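Local structure of coenzyme A transferase (Yersinia pestis, 3QLI) at residues Asp234-Gln239 and Asn257-His262; Lys284-Gly289 and Ile326-Asn331; Asp230-Gly235 and Asn331-Asn336. The protein binds coenzyme A and probably transfers it from an acyl-CoA to a carboxylic acid such as acetate. All coordinates share one frame; numbering follows the deposited sequence.

Contact 1 of 3, residues Asp234-Gln239 and Asn257-His262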
ATOM      1  N   ASP A 234      -5.063 -27.704   0.676  1.00 30.05           N
ATOM      2  CA  ASP A 234      -4.523 -28.277  -0.558  1.00 32.80           C
ATOM      3  C   ASP A 234      -4.752 -27.245  -1.680  1.00 24.41           C
ATOM      4  O   ASP A 234      -5.723 -26.489  -1.655  1.00 24.44           O
ATOM      5  CB  ASP A 234      -5.182 -29.617  -0.925  1.00 31.73           C
ATOM      6  CG  ASP A 234      -4.700 -30.793  -0.060  1.00 37.26           C
ATOM      7  OD1 ASP A 234      -3.515 -30.848   0.350  1.00 30.84           O
ATOM      8  OD2 ASP A 234      -5.527 -31.693   0.192  1.00 48.47           O
ATOM      9  N   GLY A 235      -3.848 -27.207  -2.652  1.00 21.88           N
ATOM     10  CA  GLY A 235      -3.996 -26.305  -3.774  1.00 21.09           C
ATOM     11  C   GLY A 235      -3.557 -24.887  -3.446  1.00 19.27           C
ATOM     12  O   GLY A 235      -3.626 -24.013  -4.303  1.00 17.28           O
ATOM     13  N   ALA A 236      -3.111 -24.652  -2.211  1.00 17.62           N
ATOM     14  CA  ALA A 236      -2.607 -23.323  -1.827  1.00 16.57           C
ATOM     15  C   ALA A 236      -1.429 -22.884  -2.703  1.00 15.87           C
ATOM     16  O   ALA A 236      -0.608 -23.699  -3.119  1.00 15.63           O
ATOM     17  CB  ALA A 236      -2.208 -23.308  -0.356  1.00 17.35           C
ATOM     18  N   CYS A 237      -1.348 -21.587  -2.977  1.00 14.32           N
ATOM     19  CA  CYS A 237      -0.250 -21.046  -3.760  1.00 14.27           C
ATOM     20  C   CYS A 237       0.633 -20.223  -2.819  1.00 14.42           C
ATOM     21  O   CYS A 237       0.256 -19.128  -2.399  1.00 13.38           O
ATOM     22  CB  CYS A 237      -0.807 -20.174  -4.886  1.00 15.31           C
ATOM     23  SG  CYS A 237       0.439 -19.543  -6.027  1.00 16.20           S
ATOM     24  N   LEU A 238       1.813 -20.751  -2.517  1.00 13.19           N
ATOM     25  CA  LEU A 238       2.635 -20.274  -1.406  1.00 12.76           C
ATOM     26  C   LEU A 238       3.599 -19.141  -1.743  1.00 11.66           C
ATOM     27  O   LEU A 238       4.249 -19.144  -2.794  1.00 12.79           O
ATOM     28  CB  LEU A 238       3.469 -21.427  -0.865  1.00 13.47           C
ATOM     29  CG  LEU A 238       2.743 -22.669  -0.351  1.00 16.66           C
ATOM     30  CD1 LEU A 238       3.773 -23.712   0.050  1.00 19.67           C
ATOM     31  CD2 LEU A 238       1.858 -22.286   0.824  1.00 15.25           C
ATOM     32  N   GLN A 239       3.686 -18.183  -0.827  1.00 12.65           N
ATOM     33  CA  GLN A 239       4.854 -17.298  -0.738  1.00 11.77           C
ATOM     34  C   GLN A 239       5.381 -17.410   0.683  1.00 15.20           C
ATOM     35  O   GLN A 239       4.592 -17.418   1.629  1.00 14.40           O
ATOM     36  CB  GLN A 239       4.501 -15.845  -1.038  1.00 10.89           C
ATOM     37  CG  GLN A 239       5.654 -14.871  -0.725  1.00  9.79           C
ATOM     38  CD  GLN A 239       5.527 -14.235   0.653  1.00 16.67           C
ATOM     39  OE1 GLN A 239       4.426 -14.128   1.199  1.00 14.04           O
ATOM     40  NE2 GLN A 239       6.663 -13.812   1.225  1.00 16.79           N
ATOM     41  N   ASN A 257      -0.974 -31.822  -1.196  1.00 22.99           N
ATOM     42  CA  ASN A 257      -0.840 -32.099  -2.615  1.00 26.46           C
ATOM     43  C   ASN A 257      -1.248 -30.907  -3.484  1.00 22.70           C
ATOM     44  O   ASN A 257      -2.040 -30.062  -3.073  1.00 23.55           O
ATOM     45  CB  ASN A 257      -1.644 -33.337  -3.008  1.00 32.53           C
ATOM     46  CG  ASN A 257      -3.132 -33.130  -2.859  1.00 36.67           C
ATOM     47  OD1 ASN A 257      -3.743 -32.360  -3.607  1.00 41.47           O
ATOM     48  ND2 ASN A 257      -3.732 -33.826  -1.894  1.00 46.03           N
ATOM     49  N   ASP A 258      -0.685 -30.861  -4.684  1.00 20.35           N
ATOM     50  CA  ASP A 258      -1.001 -29.841  -5.676  1.00 22.69           C
ATOM     51  C   ASP A 258      -0.812 -28.405  -5.191  1.00 16.32           C
ATOM     52  O   ASP A 258      -1.521 -27.499  -5.620  1.00 17.43           O
ATOM     53  CB  ASP A 258      -2.407 -30.053  -6.233  1.00 24.35           C
ATOM     54  CG  ASP A 258      -2.462 -31.188  -7.247  1.00 34.28           C
ATOM     55  OD1 ASP A 258      -1.590 -31.240  -8.156  1.00 26.84           O
ATOM     56  OD2 ASP A 258      -3.373 -32.032  -7.122  1.00 34.97           O
ATOM     57  N   LEU A 259       0.152 -28.194  -4.306  1.00 17.16           N
ATOM     58  CA  LEU A 259       0.504 -26.820  -3.943  1.00 15.71           C
ATOM     59  C   LEU A 259       1.162 -26.108  -5.122  1.00 19.83           C
ATOM     60  O   LEU A 259       1.708 -26.744  -6.040  1.00 15.35           O
ATOM     61  CB  LEU A 259       1.434 -26.791  -2.735  1.00 14.67           C
ATOM     62  CG  LEU A 259       0.879 -27.427  -1.461  1.00 15.19           C
ATOM     63  CD1 LEU A 259       1.832 -27.225  -0.282  1.00 19.13           C
ATOM     64  CD2 LEU A 259      -0.482 -26.840  -1.141  1.00 22.43           C
ATOM     65  N   GLY A 260       1.095 -24.779  -5.099  1.00 15.33           N
ATOM     66  CA  GLY A 260       1.791 -23.970  -6.081  1.00 14.53           C
ATOM     67  C   GLY A 260       2.766 -23.045  -5.378  1.00 13.68           C
ATOM     68  O   GLY A 260       2.703 -22.879  -4.150  1.00 12.17           O
ATOM     69  N   ILE A 261       3.667 -22.440  -6.150  1.00 13.66           N
ATOM     70  CA  ILE A 261       4.599 -21.461  -5.601  1.00 13.43           C
ATOM     71  C   ILE A 261       4.583 -20.185  -6.432  1.00 12.87           C
ATOM     72  O   ILE A 261       4.743 -20.227  -7.651  1.00 13.81           O
ATOM     73  CB  ILE A 261       6.051 -22.003  -5.568  1.00 12.77           C
ATOM     74  CG1 ILE A 261       6.206 -23.099  -4.504  1.00 15.50           C
ATOM     75  CG2 ILE A 261       7.054 -20.863  -5.293  1.00 12.63           C
ATOM     76  CD1 ILE A 261       7.568 -23.775  -4.534  1.00 15.68           C
ATOM     77  N   HIS A 262       4.354 -19.061  -5.763  1.00 12.50           N
ATOM     78  CA  HIS A 262       4.581 -17.737  -6.341  1.00 11.79           C
ATOM     79  C   HIS A 262       5.084 -16.878  -5.198  1.00 11.56           C
ATOM     80  O   HIS A 262       4.296 -16.351  -4.391  1.00 11.56           O
ATOM     81  CB  HIS A 262       3.288 -17.159  -6.928  1.00 13.38           C
ATOM     82  CG  HIS A 262       3.451 -15.786  -7.511  1.00 13.38           C
ATOM     83  ND1 HIS A 262       3.413 -15.538  -8.868  1.00 13.75           N
ATOM     84  CD2 HIS A 262       3.662 -14.585  -6.917  1.00 11.05           C
ATOM     85  CE1 HIS A 262       3.581 -14.244  -9.082  1.00 15.18           C
ATOM     86  NE2 HIS A 262       3.724 -13.641  -7.912  1.00 13.48           N
TER
HETATM   87  O   HOH W   1       1.535 -16.795  -3.945  1.00 15.24           O

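Contact 2 of 3, residues Lys284-Gly289 and Ile326-Asn331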
ATOM      1  N   LYS A 284      -2.612 -23.235 -10.114  1.00 16.61           N
ATOM      2  CA  LYS A 284      -2.399 -21.816 -10.393  1.00 16.33           C
ATOM      3  C   LYS A 284      -3.126 -21.356 -11.648  1.00 21.26           C
ATOM      4  O   LYS A 284      -3.355 -22.130 -12.587  1.00 20.54           O
ATOM      5  CB  LYS A 284      -0.905 -21.475 -10.518  1.00 14.92           C
ATOM      6  CG  LYS A 284      -0.095 -21.713  -9.245  1.00 16.12           C
ATOM      7  CD  LYS A 284       1.146 -20.786  -9.167  1.00 15.74           C
ATOM      8  CE  LYS A 284       2.079 -20.991 -10.334  1.00 18.36           C
ATOM      9  NZ  LYS A 284       3.344 -20.187 -10.242  1.00 15.56           N
ATOM     10  N   THR A 285      -3.477 -20.077 -11.657  1.00 18.12           N
ATOM     11  CA  THR A 285      -4.040 -19.439 -12.835  1.00 19.53           C
ATOM     12  C   THR A 285      -2.920 -18.905 -13.738  1.00 19.75           C
ATOM     13  O   THR A 285      -2.968 -19.048 -14.959  1.00 21.10           O
ATOM     14  CB  THR A 285      -4.989 -18.302 -12.424  1.00 20.87           C
ATOM     15  OG1 THR A 285      -6.115 -18.867 -11.750  1.00 22.79           O
ATOM     16  CG2 THR A 285      -5.454 -17.484 -13.643  1.00 20.79           C
ATOM     17  N   LEU A 286      -1.908 -18.292 -13.137  1.00 17.52           N
ATOM     18  CA  LEU A 286      -0.776 -17.801 -13.914  1.00 15.89           C
ATOM     19  C   LEU A 286       0.396 -18.751 -13.752  1.00 17.80           C
ATOM     20  O   LEU A 286       0.539 -19.392 -12.708  1.00 16.15           O
ATOM     21  CB  LEU A 286      -0.360 -16.404 -13.435  1.00 14.51           C
ATOM     22  CG  LEU A 286      -1.438 -15.326 -13.496  1.00 18.32           C
ATOM     23  CD1 LEU A 286      -0.890 -13.951 -13.024  1.00 17.03           C
ATOM     24  CD2 LEU A 286      -1.997 -15.235 -14.914  1.00 21.46           C
ATOM     25  N   ASP A 287       1.250 -18.826 -14.770  1.00 18.19           N
ATOM     26  CA  ASP A 287       2.453 -19.648 -14.685  1.00 19.05           C
ATOM     27  C   ASP A 287       2.123 -21.077 -14.278  1.00 17.52           C
ATOM     28  O   ASP A 287       2.826 -21.699 -13.476  1.00 17.56           O
ATOM     29  CB  ASP A 287       3.427 -19.035 -13.688  1.00 15.54           C
ATOM     30  CG  ASP A 287       3.681 -17.564 -13.966  1.00 16.81           C
ATOM     31  OD1 ASP A 287       4.364 -17.250 -14.962  1.00 19.03           O
ATOM     32  OD2 ASP A 287       3.183 -16.725 -13.197  1.00 16.48           O
ATOM     33  N   ARG A 288       1.032 -21.604 -14.814  1.00 19.44           N
ATOM     34  CA  ARG A 288       0.630 -22.937 -14.404  1.00 15.41           C
ATOM     35  C   ARG A 288       1.747 -23.927 -14.697  1.00 19.26           C
ATOM     36  O   ARG A 288       2.382 -23.889 -15.761  1.00 20.16           O
ATOM     37  CB  ARG A 288      -0.683 -23.353 -15.081  1.00 21.22           C
ATOM     38  CG  ARG A 288      -1.196 -24.720 -14.615  1.00 22.89           C
ATOM     39  CD  ARG A 288      -2.585 -25.017 -15.180  1.00 29.35           C
ATOM     40  NE  ARG A 288      -2.934 -26.428 -15.019  1.00 38.79           N
ATOM     41  CZ  ARG A 288      -4.178 -26.885 -14.884  1.00 46.51           C
ATOM     42  NH1 ARG A 288      -5.202 -26.036 -14.884  1.00 52.18           N
ATOM     43  NH2 ARG A 288      -4.399 -28.189 -14.740  1.00 41.45           N
ATOM     44  N   GLY A 289       2.017 -24.799 -13.737  1.00 15.56           N
ATOM     45  CA  GLY A 289       3.039 -25.813 -13.916  1.00 18.79           C
ATOM     46  C   GLY A 289       4.443 -25.393 -13.499  1.00 20.94           C
ATOM     47  O   GLY A 289       5.359 -26.210 -13.508  1.00 20.52           O
ATOM     48  N   ILE A 326      -0.266 -11.274  -8.010  1.00 13.89           N
ATOM     49  CA  ILE A 326      -0.345 -12.254  -6.921  1.00 12.71           C
ATOM     50  C   ILE A 326      -1.784 -12.762  -6.752  1.00 15.90           C
ATOM     51  O   ILE A 326      -2.027 -13.970  -6.582  1.00 14.49           O
ATOM     52  CB  ILE A 326       0.147 -11.646  -5.591  1.00 12.89           C
ATOM     53  CG1 ILE A 326       1.654 -11.340  -5.673  1.00 11.44           C
ATOM     54  CG2 ILE A 326      -0.136 -12.594  -4.412  1.00 12.98           C
ATOM     55  CD1 ILE A 326       2.107 -10.250  -4.721  1.00 12.78           C
ATOM     56  N   ALA A 327      -2.730 -11.827  -6.818  1.00 14.37           N
ATOM     57  CA  ALA A 327      -4.135 -12.103  -6.523  1.00 17.63           C
ATOM     58  C   ALA A 327      -4.828 -12.945  -7.589  1.00 18.28           C
ATOM     59  O   ALA A 327      -5.924 -13.454  -7.353  1.00 17.33           O
ATOM     60  CB  ALA A 327      -4.907 -10.788  -6.313  1.00 15.56           C
ATOM     61  N   GLN A 328      -4.216 -13.080  -8.761  1.00 17.16           N
ATOM     62  CA  GLN A 328      -4.849 -13.855  -9.838  1.00 17.38           C
ATOM     63  C   GLN A 328      -4.792 -15.357  -9.592  1.00 17.73           C
ATOM     64  O   GLN A 328      -5.578 -16.117 -10.157  1.00 17.90           O
ATOM     65  CB  GLN A 328      -4.244 -13.514 -11.200  1.00 15.81           C
ATOM     66  CG  GLN A 328      -4.264 -12.009 -11.525  1.00 19.46           C
ATOM     67  CD  GLN A 328      -5.641 -11.398 -11.391  1.00 28.58           C
ATOM     68  OE1 GLN A 328      -6.598 -11.870 -12.006  1.00 31.42           O
ATOM     69  NE2 GLN A 328      -5.756 -10.338 -10.569  1.00 27.82           N
ATOM     70  N   ASN A 329      -3.861 -15.788  -8.754  1.00 17.52           N
ATOM     71  CA  ASN A 329      -3.849 -17.181  -8.330  1.00 14.54           C
ATOM     72  C   ASN A 329      -4.786 -17.350  -7.140  1.00 15.57           C
ATOM     73  O   ASN A 329      -4.793 -16.519  -6.237  1.00 14.75           O
ATOM     74  CB  ASN A 329      -2.428 -17.648  -8.000  1.00 16.10           C
ATOM     75  CG  ASN A 329      -1.545 -17.738  -9.239  1.00 17.77           C
ATOM     76  OD1 ASN A 329      -1.987 -18.210 -10.285  1.00 17.58           O
ATOM     77  ND2 ASN A 329      -0.294 -17.277  -9.127  1.00 18.30           N
ATOM     78  N   ASP A 330      -5.601 -18.408  -7.163  1.00 15.69           N
ATOM     79  CA  ASP A 330      -6.532 -18.686  -6.081  1.00 17.04           C
ATOM     80  C   ASP A 330      -5.798 -19.278  -4.889  1.00 17.21           C
ATOM     81  O   ASP A 330      -4.752 -19.924  -5.054  1.00 17.93           O
ATOM     82  CB  ASP A 330      -7.590 -19.693  -6.531  1.00 17.74           C
ATOM     83  CG  ASP A 330      -8.602 -19.100  -7.499  1.00 21.53           C
ATOM     84  OD1 ASP A 330      -8.473 -17.919  -7.887  1.00 21.78           O
ATOM     85  OD2 ASP A 330      -9.533 -19.840  -7.882  1.00 28.91           O
ATOM     86  N   ASN A 331      -6.349 -19.065  -3.693  1.00 14.92           N
ATOM     87  CA  ASN A 331      -5.850 -19.718  -2.493  1.00 15.05           C
ATOM     88  C   ASN A 331      -4.396 -19.379  -2.209  1.00 15.29           C
ATOM     89  O   ASN A 331      -3.644 -20.214  -1.726  1.00 13.03           O
ATOM     90  CB  ASN A 331      -6.033 -21.243  -2.594  1.00 16.66           C
ATOM     91  CG  ASN A 331      -7.499 -21.645  -2.760  1.00 22.56           C
ATOM     92  OD1 ASN A 331      -8.354 -21.270  -1.958  1.00 22.28           O
ATOM     93  ND2 ASN A 331      -7.789 -22.390  -3.813  1.00 22.29           N
TER
HETATM   94  O   HOH W   2       2.502 -17.578 -10.637  1.00 15.15           O
HETATM   95  O   HOH W   3      -5.810 -20.347  -9.273  1.00 16.17           O
HETATM   96  O   HOH W   4      -8.473 -17.649 -10.824  1.00 32.93           O

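Contact 3 of 3, residues Asp230-Gly235 and Asn331-Asn336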
ATOM      1  N   ASP A 230      -2.240 -25.292   9.450  1.00 18.26           N
ATOM      2  CA  ASP A 230      -3.684 -25.504   9.480  1.00 19.62           C
ATOM      3  C   ASP A 230      -4.425 -24.508   8.583  1.00 22.00           C
ATOM      4  O   ASP A 230      -5.549 -24.766   8.157  1.00 18.55           O
ATOM      5  CB  ASP A 230      -4.226 -25.400  10.905  1.00 21.21           C
ATOM      6  CG  ASP A 230      -3.920 -26.628  11.750  1.00 27.61           C
ATOM      7  OD1 ASP A 230      -3.448 -27.648  11.197  1.00 25.92           O
ATOM      8  OD2 ASP A 230      -4.170 -26.566  12.977  1.00 27.02           O
ATOM      9  N   LEU A 231      -3.791 -23.370   8.307  1.00 22.18           N
ATOM     10  CA  LEU A 231      -4.392 -22.320   7.487  1.00 21.96           C
ATOM     11  C   LEU A 231      -4.040 -22.460   6.004  1.00 22.53           C
ATOM     12  O   LEU A 231      -4.455 -21.641   5.185  1.00 23.15           O
ATOM     13  CB  LEU A 231      -3.956 -20.931   7.988  1.00 19.94           C
ATOM     14  CG  LEU A 231      -4.418 -20.532   9.390  1.00 21.63           C
ATOM     15  CD1 LEU A 231      -3.669 -19.304   9.890  1.00 20.74           C
ATOM     16  CD2 LEU A 231      -5.917 -20.289   9.403  1.00 25.45           C
ATOM     17  N   VAL A 232      -3.264 -23.487   5.670  1.00 20.71           N
ATOM     18  CA  VAL A 232      -2.915 -23.779   4.281  1.00 19.31           C
ATOM     19  C   VAL A 232      -3.745 -24.942   3.744  1.00 25.23           C
ATOM     20  O   VAL A 232      -3.605 -26.078   4.207  1.00 24.45           O
ATOM     21  CB  VAL A 232      -1.426 -24.149   4.154  1.00 17.81           C
ATOM     22  CG1 VAL A 232      -1.059 -24.351   2.703  1.00 18.35           C
ATOM     23  CG2 VAL A 232      -0.553 -23.057   4.778  1.00 15.38           C
ATOM     24  N   PRO A 233      -4.614 -24.672   2.758  1.00 26.86           N
ATOM     25  CA  PRO A 233      -5.412 -25.752   2.152  1.00 30.66           C
ATOM     26  C   PRO A 233      -4.651 -26.489   1.049  1.00 31.78           C
ATOM     27  O   PRO A 233      -3.679 -25.938   0.542  1.00 27.34           O
ATOM     28  CB  PRO A 233      -6.597 -25.003   1.551  1.00 30.39           C
ATOM     29  CG  PRO A 233      -6.053 -23.643   1.225  1.00 27.72           C
ATOM     30  CD  PRO A 233      -4.998 -23.341   2.264  1.00 21.92           C
ATOM     31  N   ASP A 234      -5.063 -27.704   0.676  1.00 30.05           N
ATOM     32  CA  ASP A 234      -4.523 -28.277  -0.558  1.00 32.80           C
ATOM     33  C   ASP A 234      -4.752 -27.245  -1.680  1.00 24.41           C
ATOM     34  O   ASP A 234      -5.723 -26.489  -1.655  1.00 24.44           O
ATOM     35  CB  ASP A 234      -5.182 -29.617  -0.925  1.00 31.73           C
ATOM     36  CG  ASP A 234      -4.700 -30.793  -0.060  1.00 37.26           C
ATOM     37  OD1 ASP A 234      -3.515 -30.848   0.350  1.00 30.84           O
ATOM     38  OD2 ASP A 234      -5.527 -31.693   0.192  1.00 48.47           O
ATOM     39  N   GLY A 235      -3.848 -27.207  -2.652  1.00 21.88           N
ATOM     40  CA  GLY A 235      -3.996 -26.305  -3.774  1.00 21.09           C
ATOM     41  C   GLY A 235      -3.557 -24.887  -3.446  1.00 19.27           C
ATOM     42  O   GLY A 235      -3.626 -24.013  -4.303  1.00 17.28           O
ATOM     43  N   ASN A 331      -6.349 -19.065  -3.693  1.00 14.92           N
ATOM     44  CA  ASN A 331      -5.850 -19.718  -2.493  1.00 15.05           C
ATOM     45  C   ASN A 331      -4.396 -19.379  -2.209  1.00 15.29           C
ATOM     46  O   ASN A 331      -3.644 -20.214  -1.726  1.00 13.03           O
ATOM     47  CB  ASN A 331      -6.033 -21.243  -2.594  1.00 16.66           C
ATOM     48  CG  ASN A 331      -7.499 -21.645  -2.760  1.00 22.56           C
ATOM     49  OD1 ASN A 331      -8.354 -21.270  -1.958  1.00 22.28           O
ATOM     50  ND2 ASN A 331      -7.789 -22.390  -3.813  1.00 22.29           N
ATOM     51  N   VAL A 332      -3.999 -18.149  -2.509  1.00 13.76           N
ATOM     52  CA  VAL A 332      -2.677 -17.696  -2.110  1.00 13.57           C
ATOM     53  C   VAL A 332      -2.555 -17.778  -0.597  1.00 14.20           C
ATOM     54  O   VAL A 332      -3.483 -17.411   0.137  1.00 15.86           O
ATOM     55  CB  VAL A 332      -2.415 -16.244  -2.563  1.00 14.63           C
ATOM     56  CG1 VAL A 332      -1.117 -15.711  -1.945  1.00 13.51           C
ATOM     57  CG2 VAL A 332      -2.359 -16.177  -4.092  1.00 12.79           C
ATOM     58  N   VAL A 333      -1.428 -18.299  -0.121  1.00 11.71           N
ATOM     59  CA  VAL A 333      -1.102 -18.161   1.289  1.00 12.93           C
ATOM     60  C   VAL A 333       0.254 -17.492   1.388  1.00 14.77           C
ATOM     61  O   VAL A 333       1.249 -18.034   0.915  1.00 13.76           O
ATOM     62  CB  VAL A 333      -1.070 -19.495   2.039  1.00 15.01           C
ATOM     63  CG1 VAL A 333      -0.672 -19.254   3.488  1.00 16.25           C
ATOM     64  CG2 VAL A 333      -2.446 -20.186   1.964  1.00 12.98           C
ATOM     65  N   SER A 334       0.264 -16.292   1.966  1.00 13.41           N
ATOM     66  CA  SER A 334       1.486 -15.534   2.199  1.00 12.13           C
ATOM     67  C   SER A 334       1.893 -15.704   3.652  1.00 13.18           C
ATOM     68  O   SER A 334       1.105 -15.422   4.554  1.00 14.97           O
ATOM     69  CB  SER A 334       1.249 -14.054   1.915  1.00 11.81           C
ATOM     70  OG  SER A 334       2.295 -13.268   2.476  1.00 16.51           O
ATOM     71  N   ILE A 335       3.116 -16.176   3.877  1.00 12.31           N
ATOM     72  CA  ILE A 335       3.618 -16.379   5.228  1.00 13.38           C
ATOM     73  C   ILE A 335       4.861 -15.534   5.447  1.00 15.11           C
ATOM     74  O   ILE A 335       5.920 -15.809   4.883  1.00 14.72           O
ATOM     75  CB  ILE A 335       3.946 -17.865   5.479  1.00 14.33           C
ATOM     76  CG1 ILE A 335       2.687 -18.722   5.295  1.00 19.04           C
ATOM     77  CG2 ILE A 335       4.559 -18.062   6.877  1.00 15.18           C
ATOM     78  CD1 ILE A 335       2.967 -20.194   4.962  1.00 15.88           C
ATOM     79  N   ASN A 336       4.709 -14.487   6.247  1.00 14.76           N
ATOM     80  CA  ASN A 336       5.788 -13.553   6.548  1.00 16.71           C
ATOM     81  C   ASN A 336       6.029 -13.476   8.048  1.00 18.16           C
ATOM     82  O   ASN A 336       5.135 -13.742   8.832  1.00 17.94           O
ATOM     83  CB  ASN A 336       5.438 -12.169   6.032  1.00 17.43           C
ATOM     84  CG  ASN A 336       5.496 -12.086   4.527  1.00 18.54           C
ATOM     85  OD1 ASN A 336       6.506 -12.437   3.926  1.00 18.59           O
ATOM     86  ND2 ASN A 336       4.410 -11.639   3.911  1.00 18.08           N
TER
HETATM   87  O   HOH W   5      -5.970 -23.376  -5.538  1.00 21.98           O

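Contact 1 of 3, residues Asp234-Gln239 and Asn257-His262
Leu-238 N donates to Gly-260 O at 2.8 Å, with 177° at the hydrogen, the straightest bond between residues 234-239 and 257-262, although the donor stands well above the carbonyl plane. Gly-260 N in turn gives its hydrogen to Ala-236 O at 2.8 Å, and His-262 N reaches Leu-238 O at 3.0 Å. This ladder is that of a parallel pair, with Cys-237 beside Gly-260 and Leu-238 beside Ile-261. A water bridges the pair here, donating to both Cys-237 O and His-262 O.

Ahead of the strands the link passes to a side chain. Asn-257 N donates to Asp-234 OD1 at 3.1 Å, meeting the carboxylate from above its plane. The Asn-257 amide lies beside that carboxylate, their planes 31° apart; CG sits between backbone N and carbonyl carbon (chi1 66°), which brings the amide over to Asp-234. Gly-235, at positive phi, adds a CA-H...O contact from its CA to Asp-258 O and a weak bond from its N to Asn-257 O.

Packing centres on Leu-259. Its CD2 lies against the backbone N atoms of Gly-235 and Ala-236 and touches Ala-236 CB at 4.0 Å, while CD1 turns to Leu-238 CD1, also at 4.0 Å. On the face of Cys-237, SG is anti to the backbone N and rests 3.8 Å from His-262 CB, beside side-chain-less Gly-260.

The pair belongs to the beta-alpha-beta unit of strand 237-240, helix 244-252 and edge strand 260-261. Helix 268-276 covers Leu-238 and Ile-261 through Leu-270, while Phe-366 of helix 363-372 touches Gln-239 and His-262.

Contact 2 of 3, residues Lys284-Gly289 and Ile326-Asn331
Asn-329 OD1 accepts two backbone N-H groups of residues 284-289 at once. Leu-286 N lies 2.9 Å from Asn-329 OD1, in the carbonyl plane, with 171° at the hydrogen; Thr-285 N is 2.8 Å from the same oxygen, but its bond is bent to 132°. Two donors on one amide oxygen should fix the rotation of that amide and set ND2 on its other side, where it donates to a water.

That water also accepts from Lys-284 NZ and donates to Asp-287 OD2, 2.8 Å away. Lys-284 passes its CD 3.8 Å from Asn-329 ND2, and NZ continues to Arg-290 O and Ile-261 O. Two further waters connect Thr-285 OG1 to Asp-330, one at its backbone N and one at OD1. Apolar contact is slight: Leu-286 CD1 meets Gln-328 CB at 3.8 Å, while the Gln-328 amide turns back to His-324 O.

Asn-329 closes a type I beta turn that starts at Ile-326, its N making a weak bond to Ile-326 O. An asparagine side chain accepting from consecutive backbone N-H groups thus joins two loops, one entering strand 291-293 and the other entering strand 332-337 of the mixed sheet, away from the coenzyme A sites.

Contact 3 of 3, residues Asp230-Gly235 and Asn331-Asn336
Gly-235 O and Asn-331 ND2 are joined by one water, which lies 2.7 Å from Gly-235 O and 2.7 Å from Asn-331 ND2, donating to the carbonyl and accepting from the amide. The direct contacts between residues 230-235 and 331-336 are van der Waals in kind. The setting is the parallel core of an alpha/beta sheet: the first segment is the loop from helix 220-230 into strand 237-240, and the second forms most of strand 332-337, the neighbour of 237-240 in that sheet. The loop therefore lies over one face of the strand that its own continuation will pair with: Asn-331 and Val-333 point toward it and Val-332 points away, with the nearest CA atoms, those of Val-232 and Val-333, 6.6 Å apart.

Val-333 is the main apolar contact of its strand, and its two methyls divide the work. CG1, anti to the backbone N (chi1 178°), comes 4.0 Å from Val-232 CG2. The other methyl, CG2, approaches CD of the Pro-233 ring at 4.1 Å and stands equally far from Leu-231 O. The carbonyl of Leu-231 is thus touched by carbon here, and its polar partner is Arg-377 NH1. The same side of strand 332-337 also bears Ile-335, which contributes little to the contact and packs on Met-240.

Neighbouring strands continue the apolar layer: Val-232 also touches Leu-238 of strand 237-240, and Val-333 touches Ile-379 of strand 377-381. On the reverse side of the strand, Val-332 and Ser-334 face Ala-370 of helix 363-372. Just before the strand Asn-331 adopts a positive phi of 60°, and there its CB lies 4.0 Å from Gly-235 O.

Strand 237-240 ties the three contacts together. Contact 1 pairs it with edge strand 260-261, contact 3 lays the loop preceding it over strand 332-337, and contacts 1 and 3 share Asp-234 and Gly-235, with centres about 7 Å apart. Contact 2 lies about 9 Å from contact 1, centre to centre, and joins it directly: Lys-284 NZ is 2.9 Å from Ile-261 O, and Cys-237 N is 3.0 Å from O of Asn-331, the residue contacts 2 and 3 share. Toward the coenzyme A site, Gln-239 of contact 1 bonds Ser-334 of contact 3, OE1 to OG 2.6 Å, and its side chain is about 5 Å from that of Glu-264, seen covalently linked to coenzyme A, which is absent from this chain.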